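Local coordinates for protein A49R (Vaccinia virus, PDB 4D5T) that inhibits host NF-kappa-B activation by interacting with host BTRC, which diminishes ubiquitination of NFKBIA and keeps p65/RELA in the cytoplasm, at residues 48-51 and 52-56; 65-68 and 69-72; 141-144 and 145-149. All coordinates share one frame; numbering follows the deposited sequence.

Interaction 1: 48-51 and 52-56; sequences NPFI and SFLDT
Leu54 packs back against Phe50 and Ile51 in the first turns of helix 49-61. Its CB sits over the carbonyl oxygens of Phe50 and Ile51. CG, set beside the backbone N by a chi1 of -69°, lies 3.3 Å from Phe50 O and 4.1 Å above one face of the Phe50 ring, offset toward the rim. From there the two methyls part: CD1 reaches Phe50 CE2 at 3.7 Å and Ile51 CD1 at 4.0 Å, while CD2 rests 4.2 Å from Phe50 CZ. Elsewhere on the ring, Phe50 CE1 meets Phe53 CD2 obliquely at 4.1 Å. Beneath the side chains, the amides of Ser52, Phe53, Leu54 and Asp55 bond to the carbonyls four residues earlier, Ser52 N to Asn48 O at 3.0 Å. Asn48 is the N-cap: its OD1 takes a weak, bent bond from Phe50 N (2.9 Å, 129°), and its ND2 is held by Asp35 of helix 29-40. Helix 132-150 packs on Phe50 and Phe53, whereas Phe39 of helix 29-40 touches Ile51 and Leu54. Dispersion contacts thus join buried side chains of one helix, flanked by two others; amides from Ser52 to Asp55 use carbonyls one turn back, and Asn48 weakly takes up Phe50 N.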
# COMPACT_ATOMS: atom_id res chain seq x y z
N ASN A 48 3.45 -8.68 -9.24
CA ASN A 48 3.97 -7.30 -9.32
C ASN A 48 4.82 -7.02 -8.08
O ASN A 48 4.30 -7.05 -7.01
CB ASN A 48 2.80 -6.31 -9.41
CG ASN A 48 3.24 -4.86 -9.48
OD1 ASN A 48 4.22 -4.46 -8.88
ND2 ASN A 48 2.46 -4.04 -10.18
N PRO A 49 6.16 -6.78 -8.23
CA PRO A 49 6.98 -6.65 -7.06
C PRO A 49 6.61 -5.52 -6.12
O PRO A 49 6.82 -5.66 -4.91
CB PRO A 49 8.40 -6.41 -7.62
CG PRO A 49 8.32 -6.65 -9.04
CD PRO A 49 6.88 -6.68 -9.50
N PHE A 50 6.06 -4.42 -6.64
CA PHE A 50 5.60 -3.40 -5.77
C PHE A 50 4.42 -3.87 -4.88
O PHE A 50 4.33 -3.47 -3.69
CB PHE A 50 5.22 -2.09 -6.52
CG PHE A 50 4.88 -0.96 -5.59
CD1 PHE A 50 5.81 -0.42 -4.77
CD2 PHE A 50 3.64 -0.37 -5.61
CE1 PHE A 50 5.52 0.69 -3.91
CE2 PHE A 50 3.31 0.67 -4.77
CZ PHE A 50 4.26 1.25 -3.95
N ILE A 51 3.54 -4.66 -5.44
CA ILE A 51 2.41 -5.24 -4.65
C ILE A 51 2.94 -6.30 -3.64
O ILE A 51 2.54 -6.28 -2.48
CB ILE A 51 1.35 -5.84 -5.59
CG1 ILE A 51 0.79 -4.82 -6.57
CG2 ILE A 51 0.21 -6.47 -4.82
CD1 ILE A 51 0.37 -3.48 -6.04
N SER A 52 3.92 -7.12 -4.02
CA SER A 52 4.61 -7.94 -3.02
C SER A 52 5.25 -7.15 -1.88
O SER A 52 5.10 -7.51 -0.69
CB SER A 52 5.60 -8.89 -3.72
OG SER A 52 6.16 -9.72 -2.71
N PHE A 53 5.89 -6.03 -2.21
CA PHE A 53 6.42 -5.07 -1.20
C PHE A 53 5.31 -4.61 -0.29
O PHE A 53 5.43 -4.71 0.96
CB PHE A 53 7.15 -3.91 -1.87
CG PHE A 53 7.56 -2.79 -0.93
CD1 PHE A 53 8.75 -2.88 -0.23
CD2 PHE A 53 6.80 -1.68 -0.83
CE1 PHE A 53 9.12 -1.90 0.66
CE2 PHE A 53 7.24 -0.60 0.00
CZ PHE A 53 8.38 -0.76 0.75
N LEU A 54 4.21 -4.13 -0.87
CA LEU A 54 3.10 -3.64 -0.03
C LEU A 54 2.58 -4.74 0.89
O LEU A 54 2.23 -4.49 2.07
CB LEU A 54 1.98 -3.12 -0.93
CG LEU A 54 2.29 -1.84 -1.69
CD1 LEU A 54 1.19 -1.51 -2.68
CD2 LEU A 54 2.41 -0.66 -0.73
N ASP A 55 2.42 -5.95 0.36
CA ASP A 55 1.89 -7.07 1.12
C ASP A 55 2.82 -7.45 2.26
O ASP A 55 2.39 -7.66 3.37
CB ASP A 55 1.68 -8.27 0.17
CG ASP A 55 1.09 -9.48 0.86
OD1 ASP A 55 -0.09 -9.45 1.15
OD2 ASP A 55 1.82 -10.43 1.12
N THR A 56 4.12 -7.47 1.97
CA THR A 56 5.15 -7.66 3.02
C THR A 56 5.07 -6.60 4.10
O THR A 56 5.05 -6.91 5.28
CB THR A 56 6.52 -7.81 2.40
OG1 THR A 56 6.51 -8.98 1.60
CG2 THR A 56 7.59 -7.96 3.47

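Interaction 2: 65-68 and 69-72; sequences NYQT and ELIN
Leu70 CD1 is approached by two side chains from the preceding turn of helix 64-72. Gln67 runs alongside Leu70, pointing the same way, and brings its OE1 to 3.8 Å from Leu70 CD1; this is a van der Waals contact between an amide oxygen and a methyl. Tyr66 crosses at an angle and touches the same methyl with the phenol end of its side chain, Tyr66 OH lying 4.0 Å from Leu70 CD1 with CZ just behind it. The bend of Gln67 at chi2 (-71°) turns its amide toward Leu70, although its CB starts out pointing away.

Behind this layer the backbone sets the spacing, with Leu70 N bonded to Tyr66 O at 2.9 Å and Ile71 N to Gln67 O at 2.8 Å. Ile71 folds CG1 and CD1 close to Gln67 O, and farther out Tyr107 of helix 95-109 touches both Gln67 and Ile71. At the end of the helix Thr68 O has two donors: Asn72 N at 3.0 Å and a water at 2.9 Å. That water also donates to Asn72 OD1 at 2.8 Å, bridging the side chain back to the carbonyl one turn earlier. Thr68 OG1 bonds to Glu64 O, the carbonyl four residues before it.

Little apolar surface is joined here. These two helical turns near the surface rely mainly on backbone hydrogen bonds, with the water supplying the protons that link two acceptors, Thr68 O and Asn72 OD1.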
# COMPACT_ATOMS: atom_id res chain seq x y z
N ASN A 65 -6.31 -6.34 12.86
CA ASN A 65 -7.44 -6.41 13.83
C ASN A 65 -7.68 -5.09 14.59
O ASN A 65 -8.84 -4.63 14.73
CB ASN A 65 -7.26 -7.56 14.82
CG ASN A 65 -7.40 -8.91 14.17
OD1 ASN A 65 -8.01 -9.05 13.08
ND2 ASN A 65 -6.81 -9.92 14.79
N TYR A 66 -6.61 -4.48 15.09
CA TYR A 66 -6.73 -3.18 15.76
C TYR A 66 -7.33 -2.13 14.85
O TYR A 66 -8.21 -1.40 15.26
CB TYR A 66 -5.34 -2.70 16.20
CG TYR A 66 -5.29 -1.27 16.74
CD1 TYR A 66 -5.89 -0.95 17.94
CD2 TYR A 66 -4.57 -0.26 16.06
CE1 TYR A 66 -5.87 0.34 18.42
CE2 TYR A 66 -4.47 1.02 16.56
CZ TYR A 66 -5.13 1.32 17.74
OH TYR A 66 -5.08 2.61 18.26
N GLN A 67 -6.85 -2.03 13.62
CA GLN A 67 -7.29 -0.92 12.74
C GLN A 67 -8.73 -1.12 12.32
O GLN A 67 -9.43 -0.15 12.10
CB GLN A 67 -6.36 -0.73 11.54
CG GLN A 67 -4.90 -0.43 11.88
CD GLN A 67 -4.64 0.96 12.47
OE1 GLN A 67 -5.55 1.69 12.82
NE2 GLN A 67 -3.41 1.24 12.74
N THR A 68 -9.15 -2.37 12.21
CA THR A 68 -10.53 -2.76 11.95
C THR A 68 -11.49 -2.28 13.03
O THR A 68 -12.54 -1.74 12.72
CB THR A 68 -10.64 -4.31 11.92
OG1 THR A 68 -9.95 -4.81 10.77
CG2 THR A 68 -12.09 -4.81 11.90
N GLU A 69 -11.11 -2.51 14.28
CA GLU A 69 -11.87 -2.02 15.44
C GLU A 69 -11.89 -0.49 15.42
O GLU A 69 -12.93 0.15 15.53
CB GLU A 69 -11.25 -2.52 16.78
CG GLU A 69 -11.58 -3.93 17.26
CD GLU A 69 -13.02 -4.33 17.07
OE1 GLU A 69 -13.87 -3.89 17.87
OE2 GLU A 69 -13.28 -5.09 16.11
N LEU A 70 -10.74 0.11 15.18
CA LEU A 70 -10.67 1.57 15.12
C LEU A 70 -11.59 2.14 14.00
O LEU A 70 -12.41 3.05 14.24
CB LEU A 70 -9.23 2.03 14.90
CG LEU A 70 -8.94 3.53 14.93
CD1 LEU A 70 -7.48 3.82 15.29
CD2 LEU A 70 -9.20 4.16 13.57
N ILE A 71 -11.47 1.59 12.81
CA ILE A 71 -12.27 2.05 11.67
C ILE A 71 -13.76 1.84 11.89
O ILE A 71 -14.55 2.70 11.50
CB ILE A 71 -11.76 1.39 10.37
CG1 ILE A 71 -10.49 2.10 9.91
CG2 ILE A 71 -12.79 1.51 9.27
CD1 ILE A 71 -9.59 1.23 9.12
N ASN A 72 -14.13 0.75 12.56
CA ASN A 72 -15.52 0.54 13.01
C ASN A 72 -16.09 1.61 13.91
O ASN A 72 -17.29 1.80 13.94
CB ASN A 72 -15.66 -0.74 13.83
CG ASN A 72 -15.84 -1.96 12.98
OD1 ASN A 72 -15.86 -1.87 11.74
ND2 ASN A 72 -15.91 -3.13 13.62
O HOH W 1 -13.64 -1.91 10.08

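Interaction 3: 141-144 and 145-149; sequences QLSN and DIRER
Leu142 and Ile146, one turn apart on helix 132-150, form the tightly packed side of this contact. They cross at an angle, Ile146 CD1 resting 3.7 Å from Leu142 CG and almost as near to Leu142 CD1. In Ile146, chi1 (-72°) sets CG1 beside the backbone N, and the extended chi2 then carries CD1 toward Leu142. Other helices close in on this pair: Leu142 touches Phe53 of helix 49-61 and Val99 of helix 95-109, and Ile146 touches Val57 and Leu13.

The more exposed side is polar. Gln141, bent at chi2, donates through NE2 to Asp145 OD1 at 3.0 Å. The amide and carboxylate planes are 32° apart, and the donor comes from above the carboxylate plane; with an N-H...O angle of 148° the bond is not straight. The same two residues are also joined through the main chain, Asp145 N to Gln141 O.

On a third side of the helix, a water connects three groups. It donates to Asn144 OD1 at 2.6 Å and is also hydrogen-bonded to Ser143 OG. From Arg147 NH1 it accepts a bond of 3.1 Å. Asn144 and Arg147 run side by side, but Asn144 OD1 and Arg147 NH1 are 3.9 Å apart, a separation spanned by the water. Arg147 NE is held by His10, and Ser143 OG has weak bonds to Leu13 O and Ser17 OG.

Bonded through NE to His10 and through NH1 to the water, the Arg147 guanidinium probably has limited rotation; with the weak Ser143 OG bonds, these polar contacts link the helix to helix 9-23, beside the close apolar packing of Leu142 and Ile146.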
# COMPACT_ATOMS: atom_id res chain seq x y z
N GLN A 141 15.48 3.28 0.44
CA GLN A 141 15.52 3.95 1.74
C GLN A 141 14.32 3.59 2.61
O GLN A 141 14.48 3.45 3.82
CB GLN A 141 15.57 5.46 1.60
CG GLN A 141 15.72 6.23 2.89
CD GLN A 141 17.01 5.90 3.62
OE1 GLN A 141 18.07 6.19 3.13
NE2 GLN A 141 16.91 5.30 4.81
N LEU A 142 13.14 3.56 2.00
CA LEU A 142 11.93 3.23 2.75
C LEU A 142 12.00 1.82 3.33
O LEU A 142 11.62 1.59 4.49
CB LEU A 142 10.70 3.33 1.89
CG LEU A 142 9.42 2.94 2.61
CD1 LEU A 142 9.15 3.80 3.83
CD2 LEU A 142 8.26 3.07 1.67
N SER A 143 12.51 0.90 2.53
CA SER A 143 12.78 -0.46 3.06
C SER A 143 13.66 -0.42 4.34
O SER A 143 13.37 -1.09 5.33
CB SER A 143 13.45 -1.30 1.95
OG SER A 143 13.83 -2.59 2.44
N ASN A 144 14.76 0.33 4.32
CA ASN A 144 15.56 0.49 5.54
C ASN A 144 14.81 1.12 6.71
O ASN A 144 14.96 0.67 7.82
CB ASN A 144 16.86 1.22 5.26
CG ASN A 144 17.79 0.43 4.36
OD1 ASN A 144 17.81 -0.79 4.36
ND2 ASN A 144 18.60 1.14 3.59
N ASP A 145 13.99 2.11 6.45
CA ASP A 145 13.27 2.86 7.49
C ASP A 145 12.22 1.94 8.12
O ASP A 145 12.03 1.93 9.36
CB ASP A 145 12.56 4.06 6.92
CG ASP A 145 13.51 5.16 6.48
OD1 ASP A 145 14.68 5.11 6.84
OD2 ASP A 145 13.04 6.04 5.75
N ILE A 146 11.56 1.11 7.30
CA ILE A 146 10.60 0.15 7.79
C ILE A 146 11.27 -0.98 8.63
O ILE A 146 10.77 -1.38 9.70
CB ILE A 146 9.78 -0.45 6.63
CG1 ILE A 146 8.83 0.62 6.14
CG2 ILE A 146 9.04 -1.69 7.08
CD1 ILE A 146 8.09 0.29 4.90
N ARG A 147 12.42 -1.46 8.18
CA ARG A 147 13.15 -2.41 8.97
C ARG A 147 13.48 -1.86 10.36
O ARG A 147 13.35 -2.57 11.36
CB ARG A 147 14.44 -2.82 8.27
CG ARG A 147 14.15 -3.72 7.07
CD ARG A 147 15.33 -3.90 6.16
NE ARG A 147 16.42 -4.52 6.89
CZ ARG A 147 17.58 -4.87 6.34
NH1 ARG A 147 17.84 -4.63 5.06
NH2 ARG A 147 18.49 -5.44 7.11
N GLU A 148 14.01 -0.63 10.39
CA GLU A 148 14.43 0.02 11.62
C GLU A 148 13.24 0.23 12.56
O GLU A 148 13.35 -0.03 13.75
CB GLU A 148 15.07 1.34 11.24
CG GLU A 148 15.78 2.10 12.32
CD GLU A 148 16.46 3.32 11.70
OE1 GLU A 148 15.79 4.08 10.94
OE2 GLU A 148 17.68 3.50 11.94
N ARG A 149 12.11 0.64 12.03
CA ARG A 149 10.94 0.93 12.84
C ARG A 149 10.19 -0.27 13.36
O ARG A 149 9.72 -0.24 14.48
CB ARG A 149 9.94 1.76 12.06
CG ARG A 149 8.70 2.20 12.84
CD ARG A 149 8.10 3.49 12.34
NE ARG A 149 6.80 3.76 12.97
CZ ARG A 149 6.60 4.25 14.20
NH1 ARG A 149 7.60 4.51 15.03
NH2 ARG A 149 5.36 4.47 14.61
O HOH W 2 16.43 -2.65 3.20

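The three contacts follow one another along the chain of this all-helical Bcl-2-like fold, each within a single helix: 49-61, 64-72 and 132-150. Interactions 1 and 3, with centres 15 Å apart, touch directly: Phe53 CZ lies 3.9 Å from Leu142 CD2 and 4.3 Å from Ile146 CD1, so helix 49-61 packs on the last helix although they are far apart in sequence. Interaction 2 stands apart, its centre 23 Å from interaction 1 and 25 Å from interaction 3, on the short helix that follows 49-61. Contacts 1 and 3 therefore contribute to a shared apolar interior, while 65-72, most of the short helix 64-72, lies near the surface.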